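Local coordinates for ammonium transporter (Kuenenia stuttgartiensis, PDB 6EU6), which probably senses ammonium at the membrane, as the transporter-like sensor part of a histidine kinase signalling system, at residues G160-A165 and M354-I359; T28-G33 and L211-L216. All coordinates share one frame; numbering follows the deposited sequence.

Contact 1 ties the loop 160-165 to the start of helix 353-385; contact 2 packs helix 2-34 against helix 206-226. Their centres lie 31 Å apart, on opposite sides of the centre of the chain, with nearest atoms about 12 Å from each other, so neither touches the other. Along the chain the segments alternate, 28-33 and 160-165 coming before 211-216 and 354-359, and both contacts are buried. Contact 1 stays within one subunit, and next to it Asp-163 and Phe-164 bind a buffer molecule. Contact 2 reaches the trimer interface, and beside it Glu-31 holds an ammonium ion, probably from the crystallisation liquor.

Contact 1: residues G160-A165 and M354-I359; sequences GFIDFA and MHQLGI
Ile-359 lays its CG2 methyl over the backbone where Gly-160 passes into Phe-161, 3.3 Å from Phe-161 N and close to the carbonyl carbon of Gly-160. With CG2 anti to its own backbone N (CG1 at chi1 -69°), the methyl reaches the turn and also meets Phe-161 CB. Phe-161 leaves the backbone pointing away from the helix, yet CD1 at the ring edge comes 3.7 Å from Ile-359 O, near the ring plane. Gly-160 closes helix 155-158 in a Schellman motif with positive phi; a side chain here would press on Ile-359 CD1 and on the carbonyl of the preceding residue. One turn earlier on the helix, Gln-356 grips the same turn: NE2 donates to Gly-160 O at 2.8 Å, with an N-H...O angle of 159°. The acceptor lies in the plane of the amide, while NE2 stands above the plane of the carbonyl rather than on a lone pair. Gln-356 CG is anti to the backbone N (chi1 -168°) and the chain bends at chi2, which brings the amide across Ile-162, whose CD1 lies 3.7 Å from NE2; the two side chains cross at about a right angle. The amide is held at both ends, since OE1 accepts from the backbone N of Leu-347 and Ala-348, and NE2 also bonds Gln-360 OE1. A leucine in place of Gln-356 would probably leave Gly-160 O and the Leu-347 and Ala-348 amides without this partner in a buried site. The arrangement is a glycine-terminated helix end followed by an extended loop, clamped to the first turns of helix 353-385 by a buried glutamine, within the helical fold of the ammonium transporter family.

Contact 2: residues T28-G33 and L211-L216; sequences TSYETG and LGTFFL
The helical segments 28-33 and 211-216 run nearly antiparallel, at 155° between their N-to-C directions, and their axes approach to 7.7 Å. They are closest where Tyr-30 CA lies 4.3 Å from Gly-212 CA. Gly-212 makes this possible: a CB on it would clash with Tyr-30 N. Ser-29 uses the same spot, its CB resting 3.8 Å from Gly-212 CA. Its hydroxyl sits beside its own backbone N (chi1 -46°), bonds Leu-25 O one turn back, and comes obliquely to the Phe-215 ring. On the other flank, Tyr-30 sends its ring across the partner helix, roughly at right angles to its axis, past Thr-213, with CG anti to the backbone N (chi1 -166°). Thr-213 OG1 meets the ring at its edge, in plane, 3.3 Å from Tyr-30 CE1. That hydroxyl is bonded to Ala-209 O, so its meeting with the ring is a van der Waals contact beside a polar atom already paired within its helix. Leu-216 extends its CD1 methyl to 4.3 Å from Tyr-30 CG, obliquely to the ring. Phe-270 and Leu-274 of helix 266-280 pack on Tyr-30, and Phe-34 meets its ring. The trimer interface adjoins this contact: Leu-211 packs on Ser-29 of the second subunit, and Ser-29 packs on Leu-211 of the third. Across the two segments no hydrogen bond forms. The Ser-29 and Thr-213 hydroxyls are turned back to their own helices, to Leu-25 and Ala-209, and what joins the helices is close backbone packing at a glycine with aromatic and aliphatic groups beside it. The chemistry implies an association that depends on shape and close fit, with the Ser-29 and Thr-213 hydroxyls satisfied within their own helices.

Contact 1: residues G160-A165 and M354-I359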
loop_
_atom_site.group_PDB
_atom_site.type_symbol
_atom_site.label_atom_id
_atom_site.label_comp_id
_atom_site.label_asym_id
_atom_site.label_seq_id
_atom_site.Cartn_x
_atom_site.Cartn_y
_atom_site.Cartn_z
ATOM N N GLY A 160 25.327 17.968 -20.713
ATOM C CA GLY A 160 25.575 16.559 -20.316
ATOM C C GLY A 160 25.185 16.126 -18.884
ATOM O O GLY A 160 25.564 15.045 -18.443
ATOM N N PHE A 161 24.445 16.965 -18.175
ATOM C CA PHE A 161 23.945 16.620 -16.833
ATOM C C PHE A 161 23.053 15.366 -16.900
ATOM O O PHE A 161 22.215 15.265 -17.783
ATOM C CB PHE A 161 23.152 17.764 -16.238
ATOM C CG PHE A 161 22.785 17.566 -14.803
ATOM C CD1 PHE A 161 23.768 17.484 -13.821
ATOM C CD2 PHE A 161 21.463 17.466 -14.417
ATOM C CE1 PHE A 161 23.447 17.315 -12.484
ATOM C CE2 PHE A 161 21.124 17.293 -13.054
ATOM C CZ PHE A 161 22.131 17.181 -12.114
ATOM N N ILE A 162 23.283 14.444 -15.969
ATOM C CA ILE A 162 22.521 13.214 -15.846
ATOM C C ILE A 162 21.829 13.152 -14.464
ATOM O O ILE A 162 22.452 13.364 -13.454
ATOM C CB ILE A 162 23.437 12.005 -15.986
ATOM C CG1 ILE A 162 24.025 11.953 -17.438
ATOM C CG2 ILE A 162 22.729 10.684 -15.704
ATOM C CD1 ILE A 162 25.201 11.012 -17.530
ATOM N N ASP A 163 20.538 12.891 -14.477
ATOM C CA ASP A 163 19.825 12.531 -13.254
ATOM C C ASP A 163 18.644 11.637 -13.680
ATOM O O ASP A 163 17.623 12.122 -14.119
ATOM C CB ASP A 163 19.381 13.781 -12.566
ATOM C CG ASP A 163 18.776 13.527 -11.208
ATOM O OD1 ASP A 163 18.614 12.337 -10.792
ATOM O OD2 ASP A 163 18.418 14.537 -10.584
ATOM N N PHE A 164 18.831 10.334 -13.581
ATOM C CA PHE A 164 17.811 9.422 -14.054
ATOM C C PHE A 164 16.400 9.672 -13.530
ATOM O O PHE A 164 15.451 9.839 -14.304
ATOM C CB PHE A 164 18.262 7.988 -13.706
ATOM C CG PHE A 164 17.246 6.966 -14.053
ATOM C CD1 PHE A 164 16.793 6.843 -15.370
ATOM C CD2 PHE A 164 16.810 6.044 -13.109
ATOM C CE1 PHE A 164 15.847 5.886 -15.696
ATOM C CE2 PHE A 164 15.860 5.100 -13.443
ATOM C CZ PHE A 164 15.346 5.026 -14.713
ATOM N N ALA A 165 16.250 9.634 -12.211
ATOM C CA ALA A 165 14.957 9.711 -11.602
ATOM C C ALA A 165 14.787 10.913 -10.659
ATOM O O ALA A 165 13.719 11.110 -10.103
ATOM C CB ALA A 165 14.634 8.368 -10.947
ATOM N N MET A 354 35.937 12.010 -15.262
ATOM C CA MET A 354 36.396 13.278 -14.723
ATOM C C MET A 354 35.552 14.437 -15.218
ATOM O O MET A 354 35.108 15.283 -14.459
ATOM C CB MET A 354 37.812 13.545 -15.193
ATOM C CG MET A 354 38.450 14.674 -14.444
ATOM S SD MET A 354 39.563 13.991 -13.219
ATOM C CE MET A 354 40.874 13.329 -14.264
ATOM N N HIS A 355 35.316 14.456 -16.498
ATOM C CA HIS A 355 34.573 15.535 -17.098
ATOM C C HIS A 355 33.101 15.373 -16.627
ATOM O O HIS A 355 32.494 16.313 -16.256
ATOM C CB HIS A 355 34.686 15.417 -18.616
ATOM C CG HIS A 355 34.373 16.671 -19.367
ATOM N ND1 HIS A 355 35.351 17.544 -19.789
ATOM C CD2 HIS A 355 33.196 17.181 -19.810
ATOM C CE1 HIS A 355 34.788 18.548 -20.440
ATOM N NE2 HIS A 355 33.481 18.357 -20.460
ATOM N N GLN A 356 32.527 14.166 -16.676
ATOM C CA GLN A 356 31.148 13.990 -16.153
ATOM C C GLN A 356 31.024 14.427 -14.708
ATOM O O GLN A 356 30.006 15.034 -14.325
ATOM C CB GLN A 356 30.713 12.538 -16.290
ATOM C CG GLN A 356 29.234 12.343 -16.044
ATOM C CD GLN A 356 28.446 12.892 -17.184
ATOM O OE1 GLN A 356 28.655 12.486 -18.324
ATOM N NE2 GLN A 356 27.519 13.774 -16.901
ATOM N N LEU A 357 32.051 14.176 -13.884
ATOM C CA LEU A 357 32.024 14.606 -12.504
ATOM C C LEU A 357 31.898 16.116 -12.399
ATOM O O LEU A 357 31.261 16.631 -11.461
ATOM C CB LEU A 357 33.261 14.154 -11.760
ATOM C CG LEU A 357 33.263 14.306 -10.261
ATOM C CD1 LEU A 357 32.080 13.583 -9.568
ATOM C CD2 LEU A 357 34.581 13.802 -9.699
ATOM N N GLY A 358 32.477 16.846 -13.360
ATOM C CA GLY A 358 32.527 18.324 -13.281
ATOM C C GLY A 358 31.124 18.811 -13.692
ATOM O O GLY A 358 30.625 19.734 -13.128
ATOM N N ILE A 359 30.504 18.168 -14.667
ATOM C CA ILE A 359 29.140 18.518 -15.108
ATOM C C ILE A 359 28.134 18.173 -13.979
ATOM O O ILE A 359 27.202 18.922 -13.740
ATOM C CB ILE A 359 28.775 17.770 -16.416
ATOM C CG1 ILE A 359 29.590 18.298 -17.607
ATOM C CG2 ILE A 359 27.304 17.826 -16.736
ATOM C CD1 ILE A 359 29.740 17.285 -18.725
#

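Contact 2: residues T28-G33 and L211-L216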
loop_
_atom_site.group_PDB
_atom_site.type_symbol
_atom_site.label_atom_id
_atom_site.label_comp_id
_atom_site.label_asym_id
_atom_site.label_seq_id
_atom_site.Cartn_x
_atom_site.Cartn_y
_atom_site.Cartn_z
ATOM N N THR A 28 3.812 11.210 5.012
ATOM C CA THR A 28 2.881 11.568 6.095
ATOM C C THR A 28 3.199 10.706 7.356
ATOM O O THR A 28 3.381 11.227 8.461
ATOM C CB THR A 28 1.428 11.329 5.683
ATOM O OG1 THR A 28 1.129 12.078 4.487
ATOM C CG2 THR A 28 0.495 11.787 6.862
ATOM N N SER A 29 3.362 9.386 7.163
ATOM C CA SER A 29 3.650 8.523 8.335
ATOM C C SER A 29 4.988 8.820 8.925
ATOM O O SER A 29 5.123 8.788 10.136
ATOM C CB SER A 29 3.639 7.047 8.007
ATOM O OG SER A 29 2.523 6.850 7.252
ATOM N N TYR A 30 6.007 8.906 8.060
ATOM C CA TYR A 30 7.383 9.167 8.490
ATOM C C TYR A 30 7.438 10.462 9.338
ATOM O O TYR A 30 7.968 10.475 10.475
ATOM C CB TYR A 30 8.253 9.294 7.253
ATOM C CG TYR A 30 9.712 9.233 7.531
ATOM C CD1 TYR A 30 10.327 8.013 7.669
ATOM C CD2 TYR A 30 10.486 10.419 7.687
ATOM C CE1 TYR A 30 11.681 7.905 7.847
ATOM C CE2 TYR A 30 11.877 10.342 7.896
ATOM C CZ TYR A 30 12.453 9.085 7.991
ATOM O OH TYR A 30 13.766 8.916 8.239
ATOM N N GLU A 31 6.909 11.555 8.766
ATOM C CA GLU A 31 6.961 12.790 9.459
ATOM C C GLU A 31 6.145 12.764 10.771
ATOM O O GLU A 31 6.603 13.349 11.749
ATOM C CB GLU A 31 6.534 13.990 8.598
ATOM C CG GLU A 31 7.329 14.106 7.295
ATOM C CD GLU A 31 6.835 15.237 6.336
ATOM O OE1 GLU A 31 6.053 16.149 6.880
ATOM O OE2 GLU A 31 7.285 15.198 5.099
ATOM N N THR A 32 4.951 12.146 10.764
ATOM C CA THR A 32 4.141 12.042 11.946
ATOM C C THR A 32 4.935 11.216 12.996
ATOM O O THR A 32 5.076 11.613 14.139
ATOM C CB THR A 32 2.839 11.399 11.637
ATOM O OG1 THR A 32 2.126 12.137 10.668
ATOM C CG2 THR A 32 1.946 11.271 12.925
ATOM N N GLY A 33 5.532 10.099 12.584
ATOM C CA GLY A 33 6.348 9.317 13.484
ATOM C C GLY A 33 7.476 10.070 14.160
ATOM O O GLY A 33 7.760 9.895 15.361
ATOM N N LEU A 211 6.896 2.236 9.493
ATOM C CA LEU A 211 5.928 1.974 8.434
ATOM C C LEU A 211 6.147 3.013 7.286
ATOM O O LEU A 211 6.078 2.645 6.097
ATOM C CB LEU A 211 4.488 1.981 8.942
ATOM C CG LEU A 211 4.131 0.914 9.995
ATOM C CD1 LEU A 211 2.645 0.965 10.407
ATOM C CD2 LEU A 211 4.486 -0.489 9.574
ATOM N N GLY A 212 6.459 4.257 7.657
ATOM C CA GLY A 212 6.768 5.296 6.695
ATOM C C GLY A 212 7.949 4.927 5.803
ATOM O O GLY A 212 7.870 5.024 4.589
ATOM N N THR A 213 9.001 4.392 6.418
ATOM C CA THR A 213 10.185 4.009 5.655
ATOM C C THR A 213 9.819 2.928 4.662
ATOM O O THR A 213 10.187 2.992 3.517
ATOM C CB THR A 213 11.290 3.534 6.657
ATOM O OG1 THR A 213 11.595 4.616 7.553
ATOM C CG2 THR A 213 12.483 3.094 5.962
ATOM N N PHE A 214 9.077 1.899 5.089
ATOM C CA PHE A 214 8.665 0.863 4.151
ATOM C C PHE A 214 7.829 1.365 2.982
ATOM O O PHE A 214 8.008 0.939 1.830
ATOM C CB PHE A 214 7.940 -0.267 4.857
ATOM C CG PHE A 214 8.827 -1.296 5.499
ATOM C CD1 PHE A 214 9.652 -2.134 4.738
ATOM C CD2 PHE A 214 8.757 -1.505 6.884
ATOM C CE1 PHE A 214 10.434 -3.136 5.384
ATOM C CE2 PHE A 214 9.542 -2.518 7.504
ATOM C CZ PHE A 214 10.326 -3.326 6.712
ATOM N N PHE A 215 6.880 2.278 3.244
ATOM C CA PHE A 215 6.100 2.835 2.180
ATOM C C PHE A 215 6.946 3.610 1.197
ATOM O O PHE A 215 6.704 3.603 -0.018
ATOM C CB PHE A 215 5.073 3.866 2.680
ATOM C CG PHE A 215 3.859 3.262 3.238
ATOM C CD1 PHE A 215 3.023 2.528 2.432
ATOM C CD2 PHE A 215 3.499 3.511 4.574
ATOM C CE1 PHE A 215 1.856 1.973 2.969
ATOM C CE2 PHE A 215 2.371 2.946 5.112
ATOM C CZ PHE A 215 1.572 2.142 4.311
ATOM N N LEU A 216 7.890 4.373 1.746
ATOM C CA LEU A 216 8.761 5.182 0.901
ATOM C C LEU A 216 9.597 4.309 0.011
ATOM O O LEU A 216 9.762 4.585 -1.188
ATOM C CB LEU A 216 9.623 6.112 1.747
ATOM C CG LEU A 216 8.831 7.283 2.415
ATOM C CD1 LEU A 216 9.735 8.044 3.396
ATOM C CD2 LEU A 216 8.307 8.248 1.394
#